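Local structure of protease Do-like 1, chloroplastic (Arabidopsis thaliana, 3QO6) at residues Thr34-Arg39 and Glu49-Ser54; Leu235-Ala240 and Val253-Ala258. The protein is a chloroplast serine protease of the HtrA (Deg) family that is required at high temperature and may degrade damaged proteins. All coordinates share one frame; numbering follows the deposited sequence.

Interaction 1 of 2, residues Thr34-Arg39 and Glu49-Ser54; sequences TNLAVR and EVPQGS
Ala37 and Val50 form the hydrogen-bonded antiparallel pair at the heart of this beta hairpin. Ala37 O takes Val50 N at 2.8 Å. In the return bond Ala37 N lies 2.9 Å from Val50 O but sits above that carbonyl's plane, well off a lone pair. Gln52 N adds a nearly straight bond to Asn35 O, 3.0 Å long.

Thr34, Leu36, Val38, Glu49 and Pro51 share one face. Thr34 CG2 rests on Pro51 CG at 3.7 Å. Leu36 turns CD2 onto Glu49 CB at 3.8 Å, and these two side chains cross at about a right angle. Glu49 is bent at its second torsion (chi2 -87°). The bend turns the carboxylate across onto strand 30-40, where OE1 passes Val38 CG2 at 3.6 Å and bonds to Ser77 OG. Its OE2 lies near the carboxylate of Asp78, which may favour protonation of one of the two acids.

On the other side of the hairpin, Arg39 CG meets Val50 CG1 at 4.1 Å. The guanidinium then curls back so that NH1 bonds Val38 O at 2.8 Å, with that oxygen in the guanidinium plane.

Asn35 points to the face of Ala37 and Val50. With CG anti to the backbone N (chi1 -172°), its amide swings out so that ND2 reaches the carbonyls of both Val72 and Arg74. It thereby ties the hairpin to the backbone just beyond His71, the predicted charge-relay histidine.

Strands 30-40 and 47-61 are neighbours in the six-stranded antiparallel barrel of the trypsin-like protease domain. Thr34 and Leu36 also bond through their backbones to Arg80 and Asp78 at strand 78-82. Helix 70-73 and the loop after it lie beside Asn35.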
ATOM      1  N   THR B  34      15.077  -8.332  28.519  1.00 82.72           N
ATOM      2  CA  THR B  34      14.369  -9.131  27.505  1.00 86.07           C
ATOM      3  C   THR B  34      12.977  -9.625  27.888  1.00 87.31           C
ATOM      4  O   THR B  34      12.795 -10.345  28.867  1.00 85.11           O
ATOM      5  CB  THR B  34      15.145 -10.357  27.049  1.00 86.92           C
ATOM      6  OG1 THR B  34      16.550 -10.112  27.176  1.00 91.01           O
ATOM      7  CG2 THR B  34      14.789 -10.660  25.577  1.00 80.23           C
ATOM      8  N   ASN B  35      12.021  -9.238  27.049  1.00 89.28           N
ATOM      9  CA  ASN B  35      10.597  -9.543  27.162  1.00 92.55           C
ATOM     10  C   ASN B  35      10.288 -10.861  26.430  1.00 96.96           C
ATOM     11  O   ASN B  35       9.905 -10.819  25.261  1.00101.03           O
ATOM     12  CB  ASN B  35       9.839  -8.376  26.497  1.00 88.79           C
ATOM     13  CG  ASN B  35       8.326  -8.433  26.690  1.00 89.08           C
ATOM     14  OD1 ASN B  35       7.681  -9.458  26.425  1.00 91.05           O
ATOM     15  ND2 ASN B  35       7.746  -7.307  27.129  1.00 80.02           N
ATOM     16  N   LEU B  36      10.450 -12.015  27.083  1.00 98.35           N
ATOM     17  CA  LEU B  36      10.178 -13.311  26.423  1.00101.00           C
ATOM     18  C   LEU B  36       8.696 -13.671  26.345  1.00102.72           C
ATOM     19  O   LEU B  36       7.994 -13.649  27.356  1.00105.22           O
ATOM     20  CB  LEU B  36      10.899 -14.456  27.138  1.00101.31           C
ATOM     21  CG  LEU B  36      12.422 -14.495  27.116  1.00102.36           C
ATOM     22  CD1 LEU B  36      12.984 -13.136  27.523  1.00 99.71           C
ATOM     23  CD2 LEU B  36      12.898 -15.610  28.067  1.00103.45           C
ATOM     24  N   ALA B  37       8.212 -14.003  25.150  1.00103.77           N
ATOM     25  CA  ALA B  37       6.806 -14.380  24.995  1.00103.16           C
ATOM     26  C   ALA B  37       6.686 -15.874  24.707  1.00103.34           C
ATOM     27  O   ALA B  37       7.633 -16.532  24.249  1.00101.47           O
ATOM     28  CB  ALA B  37       6.137 -13.570  23.885  1.00101.13           C
ATOM     29  N   VAL B  38       5.506 -16.405  24.984  1.00102.87           N
ATOM     30  CA  VAL B  38       5.259 -17.817  24.793  1.00104.15           C
ATOM     31  C   VAL B  38       4.914 -18.162  23.355  1.00103.96           C
ATOM     32  O   VAL B  38       4.030 -17.560  22.752  1.00103.06           O
ATOM     33  CB  VAL B  38       4.116 -18.300  25.714  1.00103.71           C
ATOM     34  CG1 VAL B  38       3.829 -19.756  25.457  1.00105.62           C
ATOM     35  CG2 VAL B  38       4.493 -18.087  27.178  1.00103.85           C
ATOM     36  N   ARG B  39       5.629 -19.139  22.810  1.00104.91           N
ATOM     37  CA  ARG B  39       5.391 -19.596  21.450  1.00105.96           C
ATOM     38  C   ARG B  39       5.352 -21.130  21.451  1.00105.18           C
ATOM     39  O   ARG B  39       5.953 -21.776  22.307  1.00103.59           O
ATOM     40  CB  ARG B  39       6.488 -19.069  20.520  1.00107.55           C
ATOM     41  CG  ARG B  39       6.489 -17.538  20.351  1.00113.16           C
ATOM     42  CD  ARG B  39       5.280 -17.036  19.541  1.00116.06           C
ATOM     43  NE  ARG B  39       5.286 -15.582  19.339  1.00120.25           N
ATOM     44  CZ  ARG B  39       4.860 -14.683  20.230  1.00121.75           C
ATOM     45  NH1 ARG B  39       4.387 -15.077  21.403  1.00123.73           N
ATOM     46  NH2 ARG B  39       4.899 -13.381  19.950  1.00122.25           N
ATOM     47  N   GLU B  49      10.123 -20.279  25.308  1.00110.86           N
ATOM     48  CA  GLU B  49      10.133 -18.850  25.622  1.00113.54           C
ATOM     49  C   GLU B  49      10.916 -18.177  24.486  1.00112.27           C
ATOM     50  O   GLU B  49      11.994 -18.640  24.090  1.00110.13           O
ATOM     51  CB  GLU B  49      10.812 -18.589  26.973  1.00117.29           C
ATOM     52  CG  GLU B  49       9.984 -18.966  28.207  1.00124.28           C
ATOM     53  CD  GLU B  49       9.054 -17.847  28.679  1.00128.77           C
ATOM     54  OE1 GLU B  49       7.984 -17.633  28.059  1.00128.31           O
ATOM     55  OE2 GLU B  49       9.406 -17.178  29.679  1.00130.26           O
ATOM     56  N   VAL B  50      10.377 -17.091  23.949  1.00110.54           N
ATOM     57  CA  VAL B  50      11.058 -16.442  22.842  1.00109.15           C
ATOM     58  C   VAL B  50      10.828 -14.934  22.763  1.00106.99           C
ATOM     59  O   VAL B  50       9.681 -14.471  22.670  1.00105.89           O
ATOM     60  CB  VAL B  50      10.663 -17.157  21.520  1.00109.15           C
ATOM     61  CG1 VAL B  50      10.385 -16.159  20.405  1.00108.14           C
ATOM     62  CG2 VAL B  50      11.784 -18.120  21.130  1.00108.36           C
ATOM     63  N   PRO B  51      11.932 -14.147  22.805  1.00104.75           N
ATOM     64  CA  PRO B  51      11.973 -12.676  22.751  1.00100.97           C
ATOM     65  C   PRO B  51      11.019 -12.006  21.757  1.00 99.43           C
ATOM     66  O   PRO B  51      11.050 -12.289  20.562  1.00 99.34           O
ATOM     67  CB  PRO B  51      13.435 -12.393  22.425  1.00 96.16           C
ATOM     68  CG  PRO B  51      14.137 -13.458  23.169  1.00 98.68           C
ATOM     69  CD  PRO B  51      13.303 -14.693  22.896  1.00102.72           C
ATOM     70  N   GLN B  52      10.159 -11.128  22.261  1.00 98.48           N
ATOM     71  CA  GLN B  52       9.233 -10.391  21.401  1.00 99.28           C
ATOM     72  C   GLN B  52       9.557  -8.897  21.534  1.00100.39           C
ATOM     73  O   GLN B  52       8.988  -8.068  20.823  1.00100.58           O
ATOM     74  CB  GLN B  52       7.770 -10.635  21.805  1.00 99.24           C
ATOM     75  CG  GLN B  52       7.387 -10.047  23.161  1.00 99.78           C
ATOM     76  CD  GLN B  52       5.901 -10.133  23.454  1.00102.37           C
ATOM     77  OE1 GLN B  52       5.450  -9.723  24.524  1.00102.43           O
ATOM     78  NE2 GLN B  52       5.128 -10.665  22.505  1.00102.58           N
ATOM     79  N   GLY B  53      10.474  -8.573  22.454  1.00100.56           N
ATOM     80  CA  GLY B  53      10.877  -7.196  22.695  1.00 97.02           C
ATOM     81  C   GLY B  53      12.273  -7.050  23.290  1.00 96.57           C
ATOM     82  O   GLY B  53      12.855  -8.002  23.820  1.00 97.97           O
ATOM     83  N   SER B  54      12.820  -5.844  23.187  1.00 95.34           N
ATOM     84  CA  SER B  54      14.144  -5.523  23.718  1.00 93.71           C
ATOM     85  C   SER B  54      14.121  -4.070  24.244  1.00 92.20           C
ATOM     86  O   SER B  54      13.574  -3.157  23.603  1.00 90.84           O
ATOM     87  CB  SER B  54      15.212  -5.688  22.623  1.00 93.90           C
ATOM     88  OG  SER B  54      16.462  -5.134  23.008  1.00 97.30           O
TER

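Interaction 2 of 2, residues Leu235-Ala240 and Val253-Ala258; sequences LGIKFA and VLVLDA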
ATOM      1  N   LEU B 235     -11.353  12.064  40.033  1.00 66.57           N
ATOM      2  CA  LEU B 235     -12.571  12.866  40.188  1.00 67.26           C
ATOM      3  C   LEU B 235     -13.721  11.933  39.972  1.00 68.73           C
ATOM      4  O   LEU B 235     -14.845  12.177  40.414  1.00 68.72           O
ATOM      5  CB  LEU B 235     -12.654  13.930  39.109  1.00 68.99           C
ATOM      6  CG  LEU B 235     -12.531  15.408  39.463  1.00 68.01           C
ATOM      7  CD1 LEU B 235     -12.678  16.195  38.176  1.00 69.38           C
ATOM      8  CD2 LEU B 235     -13.599  15.829  40.441  1.00 64.46           C
ATOM      9  N   GLY B 236     -13.430  10.857  39.255  1.00 69.50           N
ATOM     10  CA  GLY B 236     -14.464   9.896  38.978  1.00 70.29           C
ATOM     11  C   GLY B 236     -15.349  10.300  37.810  1.00 73.50           C
ATOM     12  O   GLY B 236     -16.572  10.128  37.874  1.00 71.76           O
ATOM     13  N   ILE B 237     -14.758  10.869  36.754  1.00 74.94           N
ATOM     14  CA  ILE B 237     -15.556  11.214  35.567  1.00 75.60           C
ATOM     15  C   ILE B 237     -14.904  10.769  34.257  1.00 75.14           C
ATOM     16  O   ILE B 237     -13.678  10.741  34.138  1.00 71.57           O
ATOM     17  CB  ILE B 237     -15.831  12.730  35.445  1.00 72.96           C
ATOM     18  CG1 ILE B 237     -14.570  13.469  35.036  1.00 75.22           C
ATOM     19  CG2 ILE B 237     -16.272  13.286  36.767  1.00 77.15           C
ATOM     20  CD1 ILE B 237     -14.844  14.883  34.636  1.00 76.17           C
ATOM     21  N   LYS B 238     -15.740  10.373  33.297  1.00 79.88           N
ATOM     22  CA  LYS B 238     -15.276  10.011  31.949  1.00 80.63           C
ATOM     23  C   LYS B 238     -15.709  11.205  31.126  1.00 78.28           C
ATOM     24  O   LYS B 238     -16.879  11.539  31.103  1.00 76.37           O
ATOM     25  CB  LYS B 238     -15.966   8.764  31.401  1.00 80.25           C
ATOM     26  CG  LYS B 238     -15.293   7.463  31.790  1.00 87.73           C
ATOM     27  CD  LYS B 238     -16.077   6.263  31.287  1.00 96.49           C
ATOM     28  CE  LYS B 238     -15.511   4.919  31.776  1.00 99.38           C
ATOM     29  NZ  LYS B 238     -16.320   3.763  31.244  1.00 99.22           N
ATOM     30  N   PHE B 239     -14.772  11.883  30.491  1.00 79.70           N
ATOM     31  CA  PHE B 239     -15.166  13.016  29.687  1.00 81.13           C
ATOM     32  C   PHE B 239     -15.013  12.779  28.205  1.00 84.06           C
ATOM     33  O   PHE B 239     -14.473  11.755  27.748  1.00 80.89           O
ATOM     34  CB  PHE B 239     -14.404  14.279  30.076  1.00 76.17           C
ATOM     35  CG  PHE B 239     -12.939  14.112  30.103  1.00 76.64           C
ATOM     36  CD1 PHE B 239     -12.325  13.492  31.169  1.00 79.34           C
ATOM     37  CD2 PHE B 239     -12.165  14.569  29.064  1.00 77.69           C
ATOM     38  CE1 PHE B 239     -10.958  13.336  31.200  1.00 79.58           C
ATOM     39  CE2 PHE B 239     -10.800  14.420  29.083  1.00 79.10           C
ATOM     40  CZ  PHE B 239     -10.192  13.803  30.150  1.00 80.67           C
ATOM     41  N   ALA B 240     -15.527  13.748  27.459  1.00 86.85           N
ATOM     42  CA  ALA B 240     -15.481  13.716  26.018  1.00 89.25           C
ATOM     43  C   ALA B 240     -14.134  14.257  25.587  1.00 90.10           C
ATOM     44  O   ALA B 240     -13.629  15.203  26.180  1.00 86.36           O
ATOM     45  CB  ALA B 240     -16.607  14.576  25.455  1.00 90.81           C
ATOM     46  N   VAL B 253     -14.490  21.167  29.720  1.00 88.91           N
ATOM     47  CA  VAL B 253     -14.585  19.707  29.575  1.00 84.02           C
ATOM     48  C   VAL B 253     -16.002  19.216  29.840  1.00 84.10           C
ATOM     49  O   VAL B 253     -16.563  19.464  30.909  1.00 85.29           O
ATOM     50  CB  VAL B 253     -13.658  18.968  30.572  1.00 81.63           C
ATOM     51  CG1 VAL B 253     -13.559  17.512  30.203  1.00 79.89           C
ATOM     52  CG2 VAL B 253     -12.306  19.591  30.585  1.00 77.45           C
ATOM     53  N   LEU B 254     -16.565  18.495  28.880  1.00 81.50           N
ATOM     54  CA  LEU B 254     -17.923  17.966  29.004  1.00 79.85           C
ATOM     55  C   LEU B 254     -17.910  16.648  29.768  1.00 77.72           C
ATOM     56  O   LEU B 254     -17.352  15.668  29.270  1.00 78.89           O
ATOM     57  CB  LEU B 254     -18.490  17.718  27.599  1.00 81.34           C
ATOM     58  CG  LEU B 254     -19.950  17.341  27.349  1.00 81.84           C
ATOM     59  CD1 LEU B 254     -20.090  17.000  25.882  1.00 81.07           C
ATOM     60  CD2 LEU B 254     -20.382  16.169  28.182  1.00 85.69           C
ATOM     61  N   VAL B 255     -18.511  16.577  30.955  1.00 75.71           N
ATOM     62  CA  VAL B 255     -18.488  15.277  31.605  1.00 74.55           C
ATOM     63  C   VAL B 255     -19.566  14.430  30.943  1.00 74.53           C
ATOM     64  O   VAL B 255     -20.703  14.850  30.784  1.00 75.15           O
ATOM     65  CB  VAL B 255     -18.665  15.307  33.189  1.00 74.13           C
ATOM     66  CG1 VAL B 255     -18.231  16.640  33.776  1.00 65.71           C
ATOM     67  CG2 VAL B 255     -20.045  14.918  33.582  1.00 68.00           C
ATOM     68  N   LEU B 256     -19.174  13.250  30.496  1.00 73.52           N
ATOM     69  CA  LEU B 256     -20.087  12.348  29.852  1.00 73.45           C
ATOM     70  C   LEU B 256     -20.712  11.478  30.926  1.00 78.76           C
ATOM     71  O   LEU B 256     -21.908  11.186  30.885  1.00 82.15           O
ATOM     72  CB  LEU B 256     -19.326  11.487  28.852  1.00 72.30           C
ATOM     73  CG  LEU B 256     -18.594  12.279  27.755  1.00 74.42           C
ATOM     74  CD1 LEU B 256     -17.869  11.324  26.811  1.00 67.42           C
ATOM     75  CD2 LEU B 256     -19.599  13.129  26.980  1.00 72.47           C
ATOM     76  N   ASP B 257     -19.905  11.065  31.902  1.00 82.21           N
ATOM     77  CA  ASP B 257     -20.409  10.210  32.981  1.00 81.02           C
ATOM     78  C   ASP B 257     -19.707  10.422  34.324  1.00 80.48           C
ATOM     79  O   ASP B 257     -18.478  10.596  34.399  1.00 79.26           O
ATOM     80  CB  ASP B 257     -20.288   8.734  32.590  1.00 81.41           C
ATOM     81  CG  ASP B 257     -21.130   7.829  33.465  1.00 81.33           C
ATOM     82  OD1 ASP B 257     -20.685   6.713  33.781  1.00 82.81           O
ATOM     83  OD2 ASP B 257     -22.251   8.222  33.829  1.00 88.21           O
ATOM     84  N   ALA B 258     -20.511  10.414  35.382  1.00 79.02           N
ATOM     85  CA  ALA B 258     -20.022  10.571  36.747  1.00 75.90           C
ATOM     86  C   ALA B 258     -20.764   9.501  37.509  1.00 75.58           C
ATOM     87  O   ALA B 258     -21.873   9.742  38.023  1.00 73.78           O
ATOM     88  CB  ALA B 258     -20.368  11.942  37.299  1.00 73.35           C
TER
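Val253 packs its CG1 against Phe239 CB at 3.3 Å, at one end of an antiparallel strand pair in the PDZ domain that contains a classic beta bulge. With Phe239 CG between the backbone N and the carbonyl carbon (chi1 52°), the ring meets the same methyl obliquely. It also packs on the bound peptide, which is backbone hydrogen-bonded to Leu235, Gly236, Ile237 and Phe239. Leu235-Lys238 probably corresponds to the carboxylate-binding loop of PDZ domains, and the strand that follows lines the peptide groove.

Leu254 O accepts Ala240 N at 3.2 Å. Val255 then turns CG1 to Ile237 CD1 at 3.9 Å, and both side chains also touch Ile286 on strand 285-289.

At Leu256 the bulge begins: its N bonds Lys238 O at 2.9 Å. Its CD2 lies 3.7 Å from Ala240 CB, and CD1 comes equally near. Cutting this leucine back to alanine removes both methyls and is likely to leave Ala240 CB without its cover and a gap beside Phe43 of the second subunit.

Asp257 completes the bulge. Its N gives Lys238 O a second in-plane bond of 3.2 Å, and its O takes Lys238 N at 3.0 Å. Ala258, whose N bonds Ser271 OG, ends the run with CB 4.3 Å from Ile237 CG2.

The two contacts belong to different domains of one chain, with nearest atoms about 26 Å apart. Both pair antiparallel strands. Interaction 1 is a surface hairpin of the protease barrel, and no other subunit touches it. It mixes apolar side chains with Glu49, Arg39 and Asn35, and Asn35 ties it to the backbone beside the predicted charge-relay histidine. Interaction 2 is a mostly buried contact of the PDZ domain. Its side-chain contacts are chiefly aliphatic and aromatic. Segment 235-240 is bonded to the bound peptide, and side chains of both segments pack on the second subunit. Interaction 2 gathers two donors on one carbonyl at its bulge, whereas in interaction 1 each bonded carbonyl between the segments takes one.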